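Local coordinates for GGDEF and EAL domain-containing protein (Vibrio cholerae O1 str. 2010EL-1786, PDB 6PWK) that binds cyclic di-GMP in its EAL domain and probably serves as a receptor that couples this messenger to cell adhesion and biofilm formation, at residues Lys213-Glu218 against Ile406-Gly411; Leu359-Leu364 against Ser390-Gln395. All coordinates share one frame; numbering follows the deposited sequence.

Contact 1. Residues Lys213-Glu218 against Ile406-Gly411. With MG (magnesium ion), chain E; C2E (9,9'-[(2R,3R,3aS,5S,7aR,9R,10R,10aS,12S,14aR)-3,5,10,12-tetrahydroxy-5,12-dioxidooctahydro-2H,7H-difuro[3,2-d:3',2'-j][1,3,7,9,2,8]tetraoxadiphosphacyclododecine-2,9-diyl]bis(2-amino-1,9-dihydro-6H-purin-6-one)), chain C.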
loop_
_atom_site.group_PDB
_atom_site.type_symbol
_atom_site.label_atom_id
_atom_site.label_comp_id
_atom_site.label_asym_id
_atom_site.label_seq_id
_atom_site.Cartn_x
_atom_site.Cartn_y
_atom_site.Cartn_z
ATOM N N LYS A 213 -19.468 20.149 -33.833
ATOM C CA LYS A 213 -18.406 19.156 -33.919
ATOM C C LYS A 213 -18.354 18.337 -32.637
ATOM O O LYS A 213 -18.257 18.890 -31.537
ATOM C CB LYS A 213 -17.064 19.843 -34.176
ATOM C CG LYS A 213 -15.832 18.960 -33.990
ATOM C CD LYS A 213 -15.143 19.238 -32.657
ATOM C CE LYS A 213 -13.776 18.573 -32.581
ATOM N NZ LYS A 213 -13.847 17.098 -32.769
ATOM N N THR A 214 -18.417 17.015 -32.777
ATOM C CA THR A 214 -18.409 16.110 -31.631
ATOM C C THR A 214 -16.963 15.789 -31.263
ATOM O O THR A 214 -16.240 15.150 -32.034
ATOM C CB THR A 214 -19.210 14.844 -31.934
ATOM O OG1 THR A 214 -18.901 13.830 -30.970
ATOM C CG2 THR A 214 -18.919 14.330 -33.342
ATOM N N PHE A 215 -16.536 16.253 -30.085
ATOM C CA PHE A 215 -15.190 15.954 -29.606
ATOM C C PHE A 215 -15.046 14.468 -29.294
ATOM O O PHE A 215 -14.175 13.785 -29.845
ATOM C CB PHE A 215 -14.878 16.806 -28.372
ATOM C CG PHE A 215 -13.448 16.723 -27.921
ATOM C CD1 PHE A 215 -12.486 17.557 -28.467
ATOM C CD2 PHE A 215 -13.067 15.818 -26.946
ATOM C CE1 PHE A 215 -11.170 17.486 -28.053
ATOM C CE2 PHE A 215 -11.751 15.741 -26.527
ATOM C CZ PHE A 215 -10.802 16.577 -27.082
ATOM N N HIS A 216 -15.898 13.954 -28.411
ATOM C CA HIS A 216 -15.970 12.524 -28.148
ATOM C C HIS A 216 -17.322 12.221 -27.518
ATOM O O HIS A 216 -18.105 13.124 -27.217
ATOM C CB HIS A 216 -14.812 12.047 -27.255
ATOM C CG HIS A 216 -14.787 12.663 -25.887
ATOM N ND1 HIS A 216 -13.612 12.989 -25.244
ATOM C CD2 HIS A 216 -15.784 12.988 -25.029
ATOM C CE1 HIS A 216 -13.887 13.502 -24.057
ATOM N NE2 HIS A 216 -15.199 13.511 -23.902
ATOM N N ARG A 217 -17.583 10.933 -27.320
ATOM C CA ARG A 217 -18.748 10.461 -26.582
ATOM C C ARG A 217 -18.268 9.751 -25.326
ATOM O O ARG A 217 -17.572 8.733 -25.416
ATOM C CB ARG A 217 -19.607 9.526 -27.435
ATOM C CG ARG A 217 -20.608 10.236 -28.326
ATOM C CD ARG A 217 -21.390 9.245 -29.167
ATOM N NE ARG A 217 -21.100 9.410 -30.587
ATOM C CZ ARG A 217 -21.741 10.259 -31.384
ATOM N NH1 ARG A 217 -22.714 11.019 -30.900
ATOM N NH2 ARG A 217 -21.409 10.348 -32.664
ATOM N N GLU A 218 -18.632 10.286 -24.164
ATOM C CA GLU A 218 -18.271 9.660 -22.902
ATOM C C GLU A 218 -19.165 8.457 -22.634
ATOM O O GLU A 218 -20.378 8.504 -22.858
ATOM C CB GLU A 218 -18.377 10.659 -21.750
ATOM C CG GLU A 218 -17.971 10.084 -20.403
ATOM C CD GLU A 218 -17.911 11.131 -19.311
ATOM O OE1 GLU A 218 -18.300 12.290 -19.571
ATOM O OE2 GLU A 218 -17.473 10.797 -18.189
ATOM N N ILE A 406 -15.346 28.464 -23.177
ATOM C CA ILE A 406 -15.294 27.005 -23.146
ATOM C C ILE A 406 -15.534 26.482 -24.556
ATOM O O ILE A 406 -16.470 26.916 -25.239
ATOM C CB ILE A 406 -16.325 26.440 -22.156
ATOM C CG1 ILE A 406 -16.158 27.096 -20.785
ATOM C CG2 ILE A 406 -16.190 24.929 -22.045
ATOM C CD1 ILE A 406 -14.782 26.911 -20.183
ATOM N N GLU A 407 -14.691 25.547 -24.999
ATOM C CA GLU A 407 -14.738 25.113 -26.391
ATOM C C GLU A 407 -15.902 24.163 -26.652
ATOM O O GLU A 407 -16.709 24.398 -27.560
ATOM C CB GLU A 407 -13.407 24.464 -26.785
ATOM C CG GLU A 407 -12.292 25.470 -27.041
ATOM C CD GLU A 407 -11.080 24.851 -27.711
ATOM O OE1 GLU A 407 -10.556 23.843 -27.192
ATOM O OE2 GLU A 407 -10.656 25.371 -28.766
ATOM N N VAL A 408 -16.007 23.085 -25.875
ATOM C CA VAL A 408 -17.040 22.082 -26.091
ATOM C C VAL A 408 -17.826 21.891 -24.798
ATOM O O VAL A 408 -17.326 22.146 -23.697
ATOM C CB VAL A 408 -16.447 20.741 -26.599
ATOM C CG1 VAL A 408 -14.973 20.899 -26.932
ATOM C CG2 VAL A 408 -16.652 19.616 -25.606
ATOM N N PHE A 409 -19.079 21.455 -24.943
ATOM C CA PHE A 409 -20.005 21.326 -23.828
ATOM C C PHE A 409 -20.616 19.933 -23.817
ATOM O O PHE A 409 -20.732 19.277 -24.856
ATOM C CB PHE A 409 -21.117 22.384 -23.905
ATOM C CG PHE A 409 -20.608 23.790 -24.048
ATOM C CD1 PHE A 409 -20.253 24.292 -25.291
ATOM C CD2 PHE A 409 -20.485 24.612 -22.940
ATOM C CE1 PHE A 409 -19.781 25.583 -25.425
ATOM C CE2 PHE A 409 -20.016 25.905 -23.069
ATOM C CZ PHE A 409 -19.663 26.390 -24.311
ATOM N N GLN A 410 -21.016 19.491 -22.627
ATOM C CA GLN A 410 -21.598 18.171 -22.436
ATOM C C GLN A 410 -22.676 18.256 -21.367
ATOM O O GLN A 410 -22.530 18.990 -20.387
ATOM C CB GLN A 410 -20.524 17.145 -22.036
ATOM C CG GLN A 410 -21.009 15.703 -21.992
ATOM C CD GLN A 410 -19.911 14.725 -21.609
ATOM O OE1 GLN A 410 -18.732 15.080 -21.569
ATOM N NE2 GLN A 410 -20.296 13.487 -21.322
ATOM N N GLY A 411 -23.753 17.517 -21.560
ATOM C CA GLY A 411 -24.835 17.509 -20.595
ATOM C C GLY A 411 -26.167 17.257 -21.273
ATOM O O GLY A 411 -26.251 17.028 -22.477
HETATM MG MG MG E . -16.083 11.535 -16.514
HETATM P P1 C2E C . -18.883 11.436 -14.274
HETATM O O2P C2E C . -17.541 11.357 -14.950
HETATM O O1P C2E C . -18.991 12.855 -13.791
HETATM O "O5'" C2E C . -20.113 11.266 -15.342
HETATM C "C5'" C2E C . -21.099 12.244 -15.366
HETATM C "C4'" C2E C . -22.268 11.719 -14.488
HETATM O "O4'" C2E C . -23.192 12.626 -14.371
HETATM C "C3'" C2E C . -22.992 10.548 -15.178
HETATM O "O3'" C2E C . -23.762 9.964 -14.243
HETATM C "C2'" C2E C . -23.909 11.313 -16.144
HETATM O "O2'" C2E C . -25.005 10.424 -16.624
HETATM C "C1'" C2E C . -24.424 12.170 -15.308
HETATM N N9 C2E C . -24.994 13.410 -15.770
HETATM C C8 C2E C . -24.490 13.427 -17.029
HETATM N N7 C2E C . -24.937 14.570 -17.611
HETATM C C5 C2E C . -25.680 15.235 -16.734
HETATM C C6 C2E C . -26.447 16.569 -16.770
HETATM O O6 C2E C . -26.469 17.250 -17.739
HETATM N N1 C2E C . -27.164 17.007 -15.611
HETATM C C2 C2E C . -27.182 16.229 -14.399
HETATM N N2 C2E C . -27.894 16.629 -13.189
HETATM N N3 C2E C . -26.443 14.978 -14.398
HETATM C C4 C2E C . -25.699 14.511 -15.596
HETATM P P11 C2E C . -23.539 8.322 -14.161
HETATM O O21 C2E C . -23.987 7.489 -15.332
HETATM O O11 C2E C . -24.365 7.845 -12.993
HETATM O O5A C2E C . -21.940 8.228 -13.757
HETATM C C5A C2E C . -21.704 8.592 -12.425
HETATM C C4A C2E C . -20.282 8.383 -12.093
HETATM O O4A C2E C . -20.017 7.104 -12.089
HETATM C C3A C2E C . -19.293 9.090 -13.259
HETATM O O3A C2E C . -19.006 10.521 -12.899
HETATM C C2A C2E C . -18.258 8.436 -13.258
HETATM O O2A C2E C . -17.283 9.006 -12.261
HETATM C C1A C2E C . -18.713 6.934 -12.835
HETATM N N91 C2E C . -18.860 6.180 -13.900
HETATM C C81 C2E C . -19.892 6.098 -14.754
HETATM N N71 C2E C . -19.547 5.177 -15.674
HETATM C C51 C2E C . -18.335 4.715 -15.380
HETATM C C61 C2E C . -17.444 3.677 -16.051
HETATM O O61 C2E C . -17.839 3.138 -17.023
HETATM N N11 C2E C . -16.154 3.360 -15.518
HETATM C C21 C2E C . -15.685 4.023 -14.334
HETATM N N21 C2E C . -14.373 3.697 -13.795
HETATM N N31 C2E C . -16.548 5.020 -13.699
HETATM C C41 C2E C . -17.893 5.343 -14.262
#
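Glu218 and Gln410 meet at the metal end of the EAL barrel, a TIM-like barrel. Strand 200-209 lies between strand 214-225 and the short strand 408-409 and pairs antiparallel with both. The two segments therefore meet through side chains and share no backbone bond. Gln410 NE2 donates to Glu218 OE1 at 2.9 Å, with a bent N-H...O angle of 143°. The amide reaches OE1 on its anti side, somewhat out of the carboxylate plane. Both side chains are extended, with CG anti to the backbone N (chi1 -178° in Glu218). They cross at about a right angle, and the carboxylate and amide planes are 72° apart. The other carboxylate oxygen, Glu218 OE2, binds magnesium at 2.3 Å. On the ligand side the same ion is held by C2E O2P at 2.1 Å. Asn272, Glu304 and Asp334 complete the protein part of the metal site.

The second shell fixes both groups. Lys355 NZ forms a salt bridge with Glu218 OE1 and bonds to Gln410 OE1, so its charge would offset the approach of these two acceptors, while Gln205 OE1 takes a further bond from Gln410 NE2. The Gln410 amide thus links three polar side chains. Further from the ion the contact is apolar. Val408 CG2 touches Phe215 CB at 4.3 Å. At the ligand end of the second segment, Gly411 CA comes to 3.3 Å from the guanine oxygen C2E O6.

Contact 2. Residues Leu359-Leu364 against Ser390-Gln395. With C2E (9,9'-[(2R,3R,3aS,5S,7aR,9R,10R,10aS,12S,14aR)-3,5,10,12-tetrahydroxy-5,12-dioxidooctahydro-2H,7H-difuro[3,2-d:3',2'-j][1,3,7,9,2,8]tetraoxadiphosphacyclododecine-2,9-diyl]bis(2-amino-1,9-dihydro-6H-purin-6-one)), chain C.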
loop_
_atom_site.group_PDB
_atom_site.type_symbol
_atom_site.label_atom_id
_atom_site.label_comp_id
_atom_site.label_asym_id
_atom_site.label_seq_id
_atom_site.Cartn_x
_atom_site.Cartn_y
_atom_site.Cartn_z
ATOM N N LEU A 359 -19.303 21.004 -10.506
ATOM C CA LEU A 359 -19.700 22.016 -9.537
ATOM C C LEU A 359 -19.591 23.430 -10.088
ATOM O O LEU A 359 -20.077 24.366 -9.443
ATOM C CB LEU A 359 -18.857 21.886 -8.267
ATOM C CG LEU A 359 -19.098 20.621 -7.440
ATOM C CD1 LEU A 359 -18.201 20.602 -6.216
ATOM C CD2 LEU A 359 -20.559 20.528 -7.037
ATOM N N PHE A 360 -18.968 23.612 -11.256
ATOM C CA PHE A 360 -18.895 24.938 -11.859
ATOM C C PHE A 360 -20.213 25.345 -12.501
ATOM O O PHE A 360 -20.505 26.542 -12.603
ATOM C CB PHE A 360 -17.764 24.992 -12.887
ATOM C CG PHE A 360 -16.393 25.036 -12.275
ATOM C CD1 PHE A 360 -15.983 26.141 -11.546
ATOM C CD2 PHE A 360 -15.511 23.980 -12.433
ATOM C CE1 PHE A 360 -14.722 26.188 -10.982
ATOM C CE2 PHE A 360 -14.248 24.022 -11.872
ATOM C CZ PHE A 360 -13.854 25.128 -11.145
ATOM N N THR A 361 -21.018 24.379 -12.938
ATOM C CA THR A 361 -22.368 24.670 -13.405
ATOM C C THR A 361 -23.362 24.799 -12.257
ATOM O O THR A 361 -24.550 25.017 -12.511
ATOM C CB THR A 361 -22.847 23.583 -14.371
ATOM O OG1 THR A 361 -23.066 22.361 -13.655
ATOM C CG2 THR A 361 -21.813 23.344 -15.461
ATOM N N HIS A 362 -22.905 24.678 -11.011
ATOM C CA HIS A 362 -23.777 24.663 -9.846
ATOM C C HIS A 362 -23.831 25.995 -9.111
ATOM O O HIS A 362 -24.896 26.374 -8.612
ATOM C CB HIS A 362 -23.330 23.567 -8.872
ATOM C CG HIS A 362 -24.195 22.344 -8.899
ATOM N ND1 HIS A 362 -24.912 21.917 -7.802
ATOM C CD2 HIS A 362 -24.459 21.457 -9.889
ATOM C CE1 HIS A 362 -25.579 20.820 -8.114
ATOM N NE2 HIS A 362 -25.322 20.520 -9.374
ATOM N N HIS A 363 -22.712 26.720 -9.021
ATOM C CA HIS A 363 -22.647 27.986 -8.280
ATOM C C HIS A 363 -22.120 29.077 -9.213
ATOM O O HIS A 363 -20.957 29.476 -9.132
ATOM C CB HIS A 363 -21.797 27.842 -7.029
ATOM C CG HIS A 363 -22.585 27.508 -5.804
ATOM N ND1 HIS A 363 -23.375 28.433 -5.157
ATOM C CD2 HIS A 363 -22.714 26.352 -5.112
ATOM C CE1 HIS A 363 -23.954 27.862 -4.116
ATOM N NE2 HIS A 363 -23.569 26.600 -4.065
ATOM N N LEU A 364 -22.999 29.566 -10.084
ATOM C CA LEU A 364 -22.623 30.601 -11.038
ATOM C C LEU A 364 -22.559 31.980 -10.394
ATOM O O LEU A 364 -21.741 32.813 -10.799
ATOM C CB LEU A 364 -23.620 30.622 -12.196
ATOM C CG LEU A 364 -23.876 29.315 -12.948
ATOM C CD1 LEU A 364 -25.177 29.401 -13.733
ATOM C CD2 LEU A 364 -22.714 28.991 -13.876
ATOM N N SER A 390 -19.014 20.411 -18.115
ATOM C CA SER A 390 -19.565 19.127 -17.710
ATOM C C SER A 390 -20.928 19.300 -17.058
ATOM O O SER A 390 -21.136 20.218 -16.257
ATOM C CB SER A 390 -18.614 18.409 -16.740
ATOM O OG SER A 390 -19.146 17.167 -16.314
ATOM N N ARG A 391 -21.851 18.401 -17.414
ATOM C CA ARG A 391 -23.164 18.294 -16.774
ATOM C C ARG A 391 -23.963 19.594 -16.899
ATOM O O ARG A 391 -24.545 20.092 -15.935
ATOM C CB ARG A 391 -23.019 17.854 -15.314
ATOM C CG ARG A 391 -22.957 16.336 -15.173
ATOM C CD ARG A 391 -21.912 15.830 -14.190
ATOM N NE ARG A 391 -22.444 15.663 -12.841
ATOM C CZ ARG A 391 -22.007 14.754 -11.975
ATOM N NH1 ARG A 391 -21.035 13.920 -12.320
ATOM N NH2 ARG A 391 -22.548 14.670 -10.768
ATOM N N VAL A 392 -23.999 20.128 -18.117
ATOM C CA VAL A 392 -24.747 21.347 -18.411
ATOM C C VAL A 392 -26.210 20.977 -18.626
ATOM O O VAL A 392 -26.538 20.188 -19.520
ATOM C CB VAL A 392 -24.172 22.065 -19.639
ATOM C CG1 VAL A 392 -24.761 23.465 -19.758
ATOM C CG2 VAL A 392 -22.655 22.121 -19.562
ATOM N N GLU A 393 -27.092 21.550 -17.807
ATOM C CA GLU A 393 -28.515 21.237 -17.824
ATOM C C GLU A 393 -29.379 22.324 -18.438
ATOM O O GLU A 393 -30.372 22.009 -19.097
ATOM C CB GLU A 393 -29.025 20.977 -16.400
ATOM C CG GLU A 393 -28.362 19.838 -15.678
ATOM C CD GLU A 393 -29.099 19.456 -14.408
ATOM O OE1 GLU A 393 -29.524 18.287 -14.289
ATOM O OE2 GLU A 393 -29.268 20.333 -13.535
ATOM N N THR A 394 -29.051 23.595 -18.223
ATOM C CA THR A 394 -29.932 24.693 -18.585
ATOM C C THR A 394 -29.240 25.647 -19.546
ATOM O O THR A 394 -28.010 25.700 -19.632
ATOM C CB THR A 394 -30.393 25.470 -17.344
ATOM O OG1 THR A 394 -29.286 26.199 -16.799
ATOM C CG2 THR A 394 -30.934 24.516 -16.287
ATOM N N GLN A 395 -30.062 26.403 -20.280
ATOM C CA GLN A 395 -29.532 27.461 -21.133
ATOM C C GLN A 395 -28.870 28.552 -20.304
ATOM O O GLN A 395 -27.921 29.194 -20.768
ATOM C CB GLN A 395 -30.650 28.045 -22.000
ATOM C CG GLN A 395 -30.181 29.055 -23.039
ATOM C CD GLN A 395 -29.387 28.418 -24.165
ATOM O OE1 GLN A 395 -29.804 27.416 -24.746
ATOM N NE2 GLN A 395 -28.233 28.999 -24.478
HETATM P P1 C2E C . -18.883 11.436 -14.274
HETATM O O2P C2E C . -17.541 11.357 -14.950
HETATM O O1P C2E C . -18.991 12.855 -13.791
HETATM O "O5'" C2E C . -20.113 11.266 -15.342
HETATM C "C5'" C2E C . -21.099 12.244 -15.366
HETATM C "C4'" C2E C . -22.268 11.719 -14.488
HETATM O "O4'" C2E C . -23.192 12.626 -14.371
HETATM C "C3'" C2E C . -22.992 10.548 -15.178
HETATM O "O3'" C2E C . -23.762 9.964 -14.243
HETATM C "C2'" C2E C . -23.909 11.313 -16.144
HETATM O "O2'" C2E C . -25.005 10.424 -16.624
HETATM C "C1'" C2E C . -24.424 12.170 -15.308
HETATM N N9 C2E C . -24.994 13.410 -15.770
HETATM C C8 C2E C . -24.490 13.427 -17.029
HETATM N N7 C2E C . -24.937 14.570 -17.611
HETATM C C5 C2E C . -25.680 15.235 -16.734
HETATM C C6 C2E C . -26.447 16.569 -16.770
HETATM O O6 C2E C . -26.469 17.250 -17.739
HETATM N N1 C2E C . -27.164 17.007 -15.611
HETATM C C2 C2E C . -27.182 16.229 -14.399
HETATM N N2 C2E C . -27.894 16.629 -13.189
HETATM N N3 C2E C . -26.443 14.978 -14.398
HETATM C C4 C2E C . -25.699 14.511 -15.596
HETATM P P11 C2E C . -23.539 8.322 -14.161
HETATM O O21 C2E C . -23.987 7.489 -15.332
HETATM O O11 C2E C . -24.365 7.845 -12.993
HETATM O O5A C2E C . -21.940 8.228 -13.757
HETATM C C5A C2E C . -21.704 8.592 -12.425
HETATM C C4A C2E C . -20.282 8.383 -12.093
HETATM O O4A C2E C . -20.017 7.104 -12.089
HETATM C C3A C2E C . -19.293 9.090 -13.259
HETATM O O3A C2E C . -19.006 10.521 -12.899
HETATM C C2A C2E C . -18.258 8.436 -13.258
HETATM O O2A C2E C . -17.283 9.006 -12.261
HETATM C C1A C2E C . -18.713 6.934 -12.835
HETATM N N91 C2E C . -18.860 6.180 -13.900
HETATM C C81 C2E C . -19.892 6.098 -14.754
HETATM N N71 C2E C . -19.547 5.177 -15.674
HETATM C C51 C2E C . -18.335 4.715 -15.380
HETATM C C61 C2E C . -17.444 3.677 -16.051
HETATM O O61 C2E C . -17.839 3.138 -17.023
HETATM N N11 C2E C . -16.154 3.360 -15.518
HETATM C C21 C2E C . -15.685 4.023 -14.334
HETATM N N21 C2E C . -14.373 3.697 -13.795
HETATM N N31 C2E C . -16.548 5.020 -13.699
HETATM C C41 C2E C . -17.893 5.343 -14.262
#
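The guanine-binding side of the cyclic di-GMP pocket includes segment 390-395, and Thr361 packs against the backbone of this loop. The Thr361 methyl CG2 lies 3.3 Å from the Ser390 carbonyl O and also reaches Val392 CG2 at 4.4 Å. The Thr361 chi1 of 70° turns this methyl to Ser390 O and leaves OG1 for a hydrogen bond to Tyr358 O. Thr361 OG1 is also 3.5 Å from Arg391 O, but makes no bond to it. No hydrogen bond joins the two segments, so this is van der Waals packing.

Both segments are loops that follow parallel strands of the EAL barrel, 353-356 and 386-389, and each leads into a helix. Such strand-to-helix loops carry the ligand sites in TIM-like barrels.

Arg391 and Glu393 hold the ligand. Arg391 CG lies over the face of one guanine, 3.3 Å from C2E C4, and the chain, bent at chi2 and chi3, then turns to the ribose. The ribose oxygen C2E O4' lies over one guanidinium face, offset toward its rim. The phosphate oxygen C2E O1P comes in plane at the edge, where Arg391 NH1 makes a weak bond of 2.7 Å. Tyr358 adds a cation-pi contact to this arginine. Glu393 reads the guanine edge with a single oxygen. Glu393 OE1 accepts from C2E N2 at 2.6 Å and, weakly, from C2E N1 at 3.0 Å. Next in sequence, Thr394 is the N-cap of helix 395-402, its OG1 accepting a bond from Gln397 N.

How the contacts relate
Contacts 1 and 2 belong to one EAL domain, with centres about 14 Å apart. Contact 2 is nested within the long loop closed by contact 1: the order along the chain is 213-218, 359-364, 390-395, 406-411. The barrel sheet links them, because strand 386-389 runs parallel to both 353-356 and 408-409. They touch directly where Val392 N lies 2.9 Å from Gln410 O, a probable hydrogen bond. Contact 1 reaches the phosphate of cyclic di-GMP through magnesium and lies beside the guanine oxygen O6. Contact 2 meets the same phosphate through Arg391. Both contacts thus come together on one phosphate and one guanine.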